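Local coordinates for protein 2,3,4,5-tetrahydropyridine-2,6-dicarboxylate N-succinyltransferase (Campylobacter jejuni, PDB 2RIJ) that probably catalyses the transfer of a succinyl group from succinyl-CoA to tetrahydrodipicolinate, a step of lysine biosynthesis through diaminopimelate, at residues A[43-55]-A[138-152]. Residues are numbered along the deposited sequence; the frame is centred on the assembly and turned at random. Where two conformers were deposited one is given.
Sequences ILQASFALINYEQ and VESIYLKLYLLSTKK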
ATOM      1  N   ILE A  43      57.892  -9.774  13.979  1.00 30.08           N
ATOM      2  CA  ILE A  43      57.641 -10.484  12.722  1.00 28.10           C
ATOM      3  C   ILE A  43      56.436  -9.788  12.063  1.00 27.08           C
ATOM      4  O   ILE A  43      55.318  -9.793  12.604  1.00 28.74           O
ATOM      5  CB  ILE A  43      57.346 -11.989  12.939  1.00 27.04           C
ATOM      6  CG1 ILE A  43      58.456 -12.669  13.788  1.00 29.04           C
ATOM      7  CG2 ILE A  43      57.106 -12.693  11.605  1.00 23.52           C
ATOM      8  CD1 ILE A  43      59.858 -12.364  13.385  1.00 25.34           C
ATOM      9  N   LEU A  44      56.700  -9.144  10.927  1.00 24.16           N
ATOM     10  CA  LEU A  44      55.706  -8.448  10.151  1.00 24.26           C
ATOM     11  C   LEU A  44      54.977  -9.283   9.104  1.00 24.17           C
ATOM     12  O   LEU A  44      53.885  -8.889   8.695  1.00 23.74           O
ATOM     13  CB  LEU A  44      56.319  -7.239   9.455  1.00 23.70           C
ATOM     14  CG  LEU A  44      57.196  -6.347  10.329  1.00 27.92           C
ATOM     15  CD1 LEU A  44      57.598  -5.185   9.469  1.00 23.96           C
ATOM     16  CD2 LEU A  44      56.437  -5.901  11.554  1.00 24.10           C
ATOM     17  N   GLN A  45      55.573 -10.392   8.675  1.00 23.78           N
ATOM     18  CA  GLN A  45      54.991 -11.281   7.691  1.00 22.37           C
ATOM     19  C   GLN A  45      55.781 -12.587   7.652  1.00 24.15           C
ATOM     20  O   GLN A  45      56.992 -12.609   7.919  1.00 25.52           O
ATOM     21  CB  GLN A  45      55.020 -10.647   6.285  1.00 22.06           C
ATOM     22  CG  GLN A  45      54.248 -11.447   5.260  1.00 18.55           C
ATOM     23  CD  GLN A  45      54.117 -10.771   3.911  1.00 19.94           C
ATOM     24  OE1 GLN A  45      53.013 -10.730   3.326  1.00 22.61           O
ATOM     25  NE2 GLN A  45      55.235 -10.254   3.387  1.00 21.37           N
ATOM     26  N   ALA A  46      55.104 -13.653   7.257  1.00 22.68           N
ATOM     27  CA  ALA A  46      55.704 -14.947   7.024  1.00 22.51           C
ATOM     28  C   ALA A  46      55.239 -15.468   5.661  1.00 21.85           C
ATOM     29  O   ALA A  46      54.057 -15.302   5.291  1.00 24.58           O
ATOM     30  CB  ALA A  46      55.290 -15.894   8.135  1.00 21.25           C
ATOM     31  N   SER A  47      56.160 -16.009   4.871  1.00 21.11           N
ATOM     32  CA  SER A  47      55.842 -16.551   3.550  1.00 21.87           C
ATOM     33  C   SER A  47      56.281 -18.022   3.481  1.00 21.39           C
ATOM     34  O   SER A  47      57.406 -18.359   3.868  1.00 22.56           O
ATOM     35  CB  SER A  47      56.509 -15.718   2.445  1.00 21.20           C
ATOM     36  OG  SER A  47      56.157 -14.330   2.549  1.00 25.21           O
ATOM     37  N   PHE A  48      55.394 -18.884   2.982  1.00 19.42           N
ATOM     38  CA  PHE A  48      55.663 -20.282   2.795  1.00 21.88           C
ATOM     39  C   PHE A  48      55.559 -20.616   1.325  1.00 25.40           C
ATOM     40  O   PHE A  48      54.676 -20.115   0.650  1.00 23.25           O
ATOM     41  CB  PHE A  48      54.610 -21.135   3.533  1.00 18.67           C
ATOM     42  CG  PHE A  48      54.592 -20.979   5.028  1.00 20.66           C
ATOM     43  CD1 PHE A  48      53.901 -19.949   5.626  1.00 23.52           C
ATOM     44  CD2 PHE A  48      55.167 -21.943   5.833  1.00 20.32           C
ATOM     45  CE1 PHE A  48      53.802 -19.808   6.981  1.00 21.25           C
ATOM     46  CE2 PHE A  48      55.101 -21.824   7.211  1.00 21.49           C
ATOM     47  CZ  PHE A  48      54.384 -20.747   7.792  1.00 19.93           C
ATOM     48  N   ALA A  49      56.392 -21.542   0.853  1.00 24.12           N
ATOM     49  CA  ALA A  49      56.246 -22.055  -0.498  1.00 25.79           C
ATOM     50  C   ALA A  49      55.659 -23.454  -0.521  1.00 24.94           C
ATOM     51  O   ALA A  49      55.360 -23.964  -1.601  1.00 29.26           O
ATOM     52  CB  ALA A  49      57.606 -22.044  -1.229  1.00 23.09           C
ATOM     53  N   LEU A  50      55.497 -24.057   0.664  1.00 24.32           N
ATOM     54  CA  LEU A  50      54.969 -25.425   0.809  0.50 25.51           C
ATOM     55  C   LEU A  50      54.258 -25.522   2.147  1.00 24.75           C
ATOM     56  O   LEU A  50      54.817 -25.144   3.175  1.00 24.87           O
ATOM     57  CB  LEU A  50      56.085 -26.478   0.794  0.50 24.56           C
ATOM     58  CG  LEU A  50      56.819 -26.831  -0.498  0.50 26.61           C
ATOM     59  CD1 LEU A  50      58.060 -27.705  -0.175  0.50 23.66           C
ATOM     60  CD2 LEU A  50      55.885 -27.507  -1.517  0.50 24.18           C
ATOM     61  N   ILE A  51      53.023 -25.998   2.119  1.00 24.91           N
ATOM     62  CA  ILE A  51      52.221 -26.226   3.300  1.00 24.21           C
ATOM     63  C   ILE A  51      51.917 -27.702   3.371  1.00 23.62           C
ATOM     64  O   ILE A  51      51.456 -28.327   2.401  1.00 26.58           O
ATOM     65  CB  ILE A  51      50.851 -25.467   3.212  1.00 26.82           C
ATOM     66  CG1 ILE A  51      51.066 -23.993   2.969  1.00 23.51           C
ATOM     67  CG2 ILE A  51      49.976 -25.715   4.448  1.00 21.46           C
ATOM     68  CD1 ILE A  51      51.753 -23.303   4.167  1.00 21.13           C
ATOM     69  N   ASN A  52      52.156 -28.254   4.541  1.00 23.19           N
ATOM     70  CA  ASN A  52      51.881 -29.655   4.801  1.00 24.22           C
ATOM     71  C   ASN A  52      50.699 -29.689   5.765  1.00 25.39           C
ATOM     72  O   ASN A  52      50.712 -28.996   6.801  1.00 23.57           O
ATOM     73  CB  ASN A  52      53.107 -30.333   5.409  1.00 26.83           C
ATOM     74  CG  ASN A  52      54.281 -30.394   4.458  1.00 25.27           C
ATOM     75  OD1 ASN A  52      54.361 -31.283   3.627  1.00 27.37           O
ATOM     76  ND2 ASN A  52      55.209 -29.463   4.599  1.00 21.88           N
ATOM     77  N   TYR A  53      49.649 -30.418   5.398  1.00 24.03           N
ATOM     78  CA  TYR A  53      48.488 -30.604   6.295  1.00 22.72           C
ATOM     79  C   TYR A  53      48.202 -32.087   6.393  1.00 25.01           C
ATOM     80  O   TYR A  53      47.893 -32.705   5.403  1.00 22.19           O
ATOM     81  CB  TYR A  53      47.244 -29.869   5.799  1.00 24.17           C
ATOM     82  CG  TYR A  53      46.080 -30.063   6.726  1.00 24.57           C
ATOM     83  CD1 TYR A  53      46.075 -29.468   7.989  1.00 25.71           C
ATOM     84  CD2 TYR A  53      45.023 -30.871   6.382  1.00 27.67           C
ATOM     85  CE1 TYR A  53      45.035 -29.665   8.854  1.00 26.02           C
ATOM     86  CE2 TYR A  53      43.977 -31.093   7.276  1.00 28.25           C
ATOM     87  CZ  TYR A  53      44.009 -30.485   8.494  1.00 29.49           C
ATOM     88  OH  TYR A  53      43.006 -30.684   9.382  1.00 33.07           O
ATOM     89  N   GLU A  54      48.330 -32.648   7.583  1.00 22.71           N
ATOM     90  CA  GLU A  54      48.033 -34.062   7.835  1.00 25.67           C
ATOM     91  C   GLU A  54      48.727 -34.991   6.816  1.00 25.05           C
ATOM     92  O   GLU A  54      48.135 -35.919   6.260  1.00 23.23           O
ATOM     93  CB  GLU A  54      46.509 -34.297   7.951  1.00 25.68           C
ATOM     94  CG  GLU A  54      45.853 -33.553   9.139  1.00 29.02           C
ATOM     95  CD  GLU A  54      46.097 -34.232  10.488  1.00 36.55           C
ATOM     96  OE1 GLU A  54      46.897 -35.186  10.540  1.00 36.38           O
ATOM     97  OE2 GLU A  54      45.481 -33.814  11.496  1.00 39.17           O
ATOM     98  N   GLN A  55      50.029 -34.759   6.622  1.00 23.59           N
ATOM     99  CA  GLN A  55      50.800 -35.444   5.603  1.00 23.74           C
ATOM    100  C   GLN A  55      52.281 -35.250   5.877  1.00 25.26           C
ATOM    101  O   GLN A  55      52.650 -34.326   6.612  1.00 22.19           O
ATOM    102  CB  GLN A  55      50.487 -34.864   4.215  1.00 24.09           C
ATOM    103  CG  GLN A  55      50.944 -33.442   4.036  1.00 23.88           C
ATOM    104  CD  GLN A  55      50.396 -32.802   2.827  1.00 27.18           C
ATOM    105  OE1 GLN A  55      49.991 -31.619   2.839  1.00 24.92           O
ATOM    106  NE2 GLN A  55      50.358 -33.570   1.742  1.00 26.23           N
ATOM    107  N   VAL A 138      52.643 -14.724  15.336  1.00 23.51           N
ATOM    108  CA  VAL A 138      52.499 -14.260  13.966  1.00 23.21           C
ATOM    109  C   VAL A 138      52.711 -15.426  12.995  1.00 22.54           C
ATOM    110  O   VAL A 138      51.949 -15.613  12.050  1.00 22.45           O
ATOM    111  CB  VAL A 138      53.455 -13.114  13.639  1.00 23.06           C
ATOM    112  CG1 VAL A 138      53.303 -12.716  12.165  1.00 23.99           C
ATOM    113  CG2 VAL A 138      53.184 -11.899  14.577  1.00 27.27           C
ATOM    114  N   GLU A 139      53.736 -16.217  13.244  1.00 22.36           N
ATOM    115  CA  GLU A 139      54.060 -17.343  12.386  1.00 23.75           C
ATOM    116  C   GLU A 139      52.894 -18.345  12.267  1.00 23.08           C
ATOM    117  O   GLU A 139      52.605 -18.849  11.174  1.00 23.35           O
ATOM    118  CB  GLU A 139      55.330 -18.057  12.911  1.00 25.75           C
ATOM    119  CG  GLU A 139      56.629 -17.222  12.847  1.00 28.40           C
ATOM    120  CD  GLU A 139      56.961 -16.419  14.120  1.00 30.40           C
ATOM    121  OE1 GLU A 139      56.048 -15.968  14.876  1.00 29.18           O
ATOM    122  OE2 GLU A 139      58.172 -16.196  14.342  1.00 29.89           O
ATOM    123  N   SER A 140      52.278 -18.706  13.397  1.00 22.72           N
ATOM    124  CA  SER A 140      51.177 -19.655  13.363  1.00 23.08           C
ATOM    125  C   SER A 140      49.911 -19.035  12.753  1.00 21.77           C
ATOM    126  O   SER A 140      49.177 -19.723  12.074  1.00 21.21           O
ATOM    127  CB  SER A 140      50.890 -20.286  14.717  1.00 23.53           C
ATOM    128  OG  SER A 140      50.375 -19.348  15.612  1.00 26.93           O
ATOM    129  N   ILE A 141      49.681 -17.737  12.950  1.00 23.92           N
ATOM    130  CA  ILE A 141      48.584 -17.058  12.254  1.00 24.33           C
ATOM    131  C   ILE A 141      48.773 -17.218  10.741  1.00 22.39           C
ATOM    132  O   ILE A 141      47.834 -17.553  10.011  1.00 21.52           O
ATOM    133  CB  ILE A 141      48.499 -15.520  12.557  1.00 28.07           C
ATOM    134  CG1 ILE A 141      48.176 -15.278  14.019  1.00 27.53           C
ATOM    135  CG2 ILE A 141      47.412 -14.868  11.662  1.00 29.34           C
ATOM    136  CD1 ILE A 141      48.448 -13.858  14.500  1.00 28.26           C
ATOM    137  N   TYR A 142      49.985 -16.983  10.272  1.00 21.10           N
ATOM    138  CA  TYR A 142      50.259 -17.087   8.824  1.00 21.99           C
ATOM    139  C   TYR A 142      50.102 -18.525   8.303  1.00 19.45           C
ATOM    140  O   TYR A 142      49.517 -18.740   7.216  1.00 22.47           O
ATOM    141  CB  TYR A 142      51.616 -16.490   8.484  1.00 22.39           C
ATOM    142  CG  TYR A 142      51.559 -15.024   8.134  1.00 17.62           C
ATOM    143  CD1 TYR A 142      51.586 -14.064   9.111  1.00 20.39           C
ATOM    144  CD2 TYR A 142      51.374 -14.615   6.812  1.00 25.05           C
ATOM    145  CE1 TYR A 142      51.497 -12.727   8.792  1.00 19.06           C
ATOM    146  CE2 TYR A 142      51.290 -13.277   6.487  1.00 23.18           C
ATOM    147  CZ  TYR A 142      51.368 -12.346   7.481  1.00 23.20           C
ATOM    148  OH  TYR A 142      51.282 -11.002   7.190  1.00 22.75           O
ATOM    149  N   LEU A 143      50.526 -19.519   9.093  1.00 21.73           N
ATOM    150  CA  LEU A 143      50.300 -20.914   8.697  1.00 19.89           C
ATOM    151  C   LEU A 143      48.773 -21.218   8.560  1.00 19.90           C
ATOM    152  O   LEU A 143      48.342 -21.897   7.605  1.00 20.46           O
ATOM    153  CB  LEU A 143      50.956 -21.876   9.665  1.00 22.46           C
ATOM    154  CG  LEU A 143      50.823 -23.362   9.355  1.00 21.37           C
ATOM    155  CD1 LEU A 143      51.242 -23.726   7.943  1.00 19.86           C
ATOM    156  CD2 LEU A 143      51.628 -24.126  10.391  1.00 20.46           C
ATOM    157  N   LYS A 144      47.983 -20.773   9.534  1.00 22.97           N
ATOM    158  CA  LYS A 144      46.533 -20.898   9.503  1.00 21.46           C
ATOM    159  C   LYS A 144      45.922 -20.204   8.258  1.00 20.59           C
ATOM    160  O   LYS A 144      45.122 -20.790   7.550  1.00 21.29           O
ATOM    161  CB  LYS A 144      45.940 -20.348  10.800  1.00 20.91           C
ATOM    162  CG  LYS A 144      46.229 -21.261  12.040  1.00 21.44           C
ATOM    163  CD  LYS A 144      45.946 -20.588  13.374  1.00 25.99           C
ATOM    164  CE  LYS A 144      46.055 -21.560  14.552  1.00 25.47           C
ATOM    165  NZ  LYS A 144      44.932 -22.501  14.619  1.00 25.60           N
ATOM    166  N   LEU A 145      46.356 -18.989   7.956  1.00 20.38           N
ATOM    167  CA  LEU A 145      45.824 -18.285   6.780  1.00 20.88           C
ATOM    168  C   LEU A 145      46.137 -19.052   5.509  1.00 22.64           C
ATOM    169  O   LEU A 145      45.291 -19.149   4.639  1.00 20.27           O
ATOM    170  CB  LEU A 145      46.343 -16.861   6.725  1.00 22.57           C
ATOM    171  CG  LEU A 145      45.828 -15.910   7.834  1.00 25.09           C
ATOM    172  CD1 LEU A 145      46.521 -14.539   7.759  1.00 25.50           C
ATOM    173  CD2 LEU A 145      44.268 -15.768   7.863  1.00 20.99           C
ATOM    174  N   TYR A 146      47.364 -19.564   5.401  1.00 21.54           N
ATOM    175  CA  TYR A 146      47.757 -20.424   4.312  1.00 20.75           C
ATOM    176  C   TYR A 146      46.952 -21.679   4.226  1.00 18.85           C
ATOM    177  O   TYR A 146      46.594 -22.109   3.139  1.00 21.24           O
ATOM    178  CB  TYR A 146      49.260 -20.763   4.375  1.00 21.10           C
ATOM    179  CG  TYR A 146      50.227 -19.853   3.619  1.00 22.02           C
ATOM    180  CD1 TYR A 146      50.771 -18.709   4.193  1.00 20.45           C
ATOM    181  CD2 TYR A 146      50.591 -20.137   2.298  1.00 22.02           C
ATOM    182  CE1 TYR A 146      51.698 -17.893   3.510  1.00 24.13           C
ATOM    183  CE2 TYR A 146      51.501 -19.346   1.619  1.00 17.53           C
ATOM    184  CZ  TYR A 146      52.069 -18.224   2.223  1.00 21.00           C
ATOM    185  OH  TYR A 146      52.992 -17.502   1.498  1.00 21.44           O
ATOM    186  N   LEU A 147      46.638 -22.301   5.360  1.00 21.00           N
ATOM    187  CA  LEU A 147      45.812 -23.526   5.336  1.00 21.71           C
ATOM    188  C   LEU A 147      44.447 -23.267   4.676  1.00 21.60           C
ATOM    189  O   LEU A 147      43.986 -24.059   3.847  1.00 22.16           O
ATOM    190  CB  LEU A 147      45.631 -24.108   6.739  1.00 23.87           C
ATOM    191  CG  LEU A 147      46.828 -24.820   7.332  1.00 25.27           C
ATOM    192  CD1 LEU A 147      46.592 -25.110   8.869  1.00 20.43           C
ATOM    193  CD2 LEU A 147      47.131 -26.114   6.541  1.00 20.27           C
ATOM    194  N   LEU A 148      43.876 -22.095   4.970  1.00 19.86           N
ATOM    195  CA  LEU A 148      42.608 -21.630   4.361  1.00 20.58           C
ATOM    196  C   LEU A 148      42.789 -21.290   2.883  1.00 21.52           C
ATOM    197  O   LEU A 148      42.093 -21.845   2.053  1.00 20.83           O
ATOM    198  CB  LEU A 148      42.021 -20.459   5.145  1.00 20.98           C
ATOM    199  CG  LEU A 148      41.443 -20.781   6.535  1.00 20.92           C
ATOM    200  CD1 LEU A 148      41.402 -19.517   7.397  1.00 23.13           C
ATOM    201  CD2 LEU A 148      40.083 -21.477   6.385  1.00 18.87           C
ATOM    202  N   SER A 149      43.729 -20.410   2.551  1.00 22.65           N
ATOM    203  CA  SER A 149      43.860 -19.926   1.159  1.00 21.51           C
ATOM    204  C   SER A 149      44.354 -20.966   0.132  1.00 24.21           C
ATOM    205  O   SER A 149      43.995 -20.873  -1.037  1.00 21.69           O
ATOM    206  CB  SER A 149      44.665 -18.644   1.112  1.00 22.81           C
ATOM    207  OG  SER A 149      43.950 -17.628   1.793  1.00 20.28           O
ATOM    208  N   THR A 150      45.114 -21.967   0.606  1.00 22.80           N
ATOM    209  CA  THR A 150      45.541 -23.105  -0.205  1.00 21.91           C
ATOM    210  C   THR A 150      44.461 -24.190  -0.249  1.00 22.92           C
ATOM    211  O   THR A 150      44.619 -25.167  -0.944  1.00 21.89           O
ATOM    212  CB  THR A 150      46.847 -23.754   0.359  1.00 23.82           C
ATOM    213  OG1 THR A 150      46.577 -24.341   1.655  1.00 24.85           O
ATOM    214  CG2 THR A 150      48.028 -22.727   0.447  1.00 22.83           C
ATOM    215  N   LYS A 151      43.384 -24.025   0.525  1.00 22.79           N
ATOM    216  CA  LYS A 151      42.269 -24.930   0.616  1.00 23.54           C
ATOM    217  C   LYS A 151      42.671 -26.305   1.169  1.00 24.86           C
ATOM    218  O   LYS A 151      42.013 -27.286   0.877  1.00 24.93           O
ATOM    219  CB  LYS A 151      41.522 -25.034  -0.722  1.00 23.57           C
ATOM    220  CG  LYS A 151      41.022 -23.696  -1.231  1.00 26.12           C
ATOM    221  CD  LYS A 151      40.076 -23.799  -2.457  1.00 25.03           C
ATOM    222  CE  LYS A 151      40.792 -24.111  -3.734  1.00 28.07           C
ATOM    223  NZ  LYS A 151      41.602 -23.044  -4.251  1.00 19.76           N
ATOM    224  N   LYS A 152      43.709 -26.359   2.009  1.00 24.61           N
ATOM    225  CA  LYS A 152      44.058 -27.629   2.710  1.00 25.43           C
ATOM    226  C   LYS A 152      43.003 -27.964   3.759  1.00 24.99           C
ATOM    227  O   LYS A 152      42.817 -29.123   4.108  1.00 28.81           O
ATOM    228  CB  LYS A 152      45.434 -27.536   3.389  1.00 26.93           C
ATOM    229  CG  LYS A 152      46.622 -27.395   2.451  1.00 28.84           C
ATOM    230  CD  LYS A 152      47.180 -28.724   2.085  1.00 36.84           C
ATOM    231  CE  LYS A 152      48.380 -28.613   1.184  1.00 36.04           C
ATOM    232  NZ  LYS A 152      48.745 -30.006   0.793  1.00 38.18           N
TER
HETATM  233  O   HOH W   1      50.929  -9.392   8.967  1.00 27.38           O
HETATM  234  O   HOH W   2      51.361 -29.546  -0.318  1.00 49.58           O
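Phe48 and Tyr146 meet twice over, through their rings and through backbone and hydroxyl: Phe48 N donates to Tyr146 OH (3.1 Å, N-H...O 157°), while the Phe48 ring turns its edge to the Tyr146 face. Planes 70° apart and centroids separated by 5.2 Å define a T-shaped pair, and Phe48 CB adds a CH-pi contact over that same ring. The setting is alpha/beta packing in the N-terminal domain: helix 138-149 crosses strand 43-48, which pairs antiparallel with strand 27-35, at -41°. Leu44 and Gln45 both face Asp34 of strand 27-35, a classic beta bulge. Tyr146 OH also bonds His211 of its own chain and Lys191 of a second subunit, and that lysine reaches Phe48 O too, so this buried hydroxyl links strand, helix and subunit interface.

One turn earlier, Tyr142 lays a ring face under the backbone, with Ala46 N above its centre; Ala46 O is buried without a polar partner. Beyond Phe48, Ile51 points CD1 at Tyr146 CB (3.6 Å). Its CG2, placed anti to the backbone N, reaches Leu147 CD2 (3.6 Å), which also touches the Tyr53 ring.

Past the Schellman motif, with Lys151 at positive phi, polar contacts join the apolar ones. Lys152, bent at chi2, runs its chain beside Tyr53 CB, and a water joins its NZ to Ile51 O. Gln55 OE1 accepts two in-plane bonds on its lone pairs, from Tyr53 N at 2.8 Å and from Lys152 NZ at 2.9 Å.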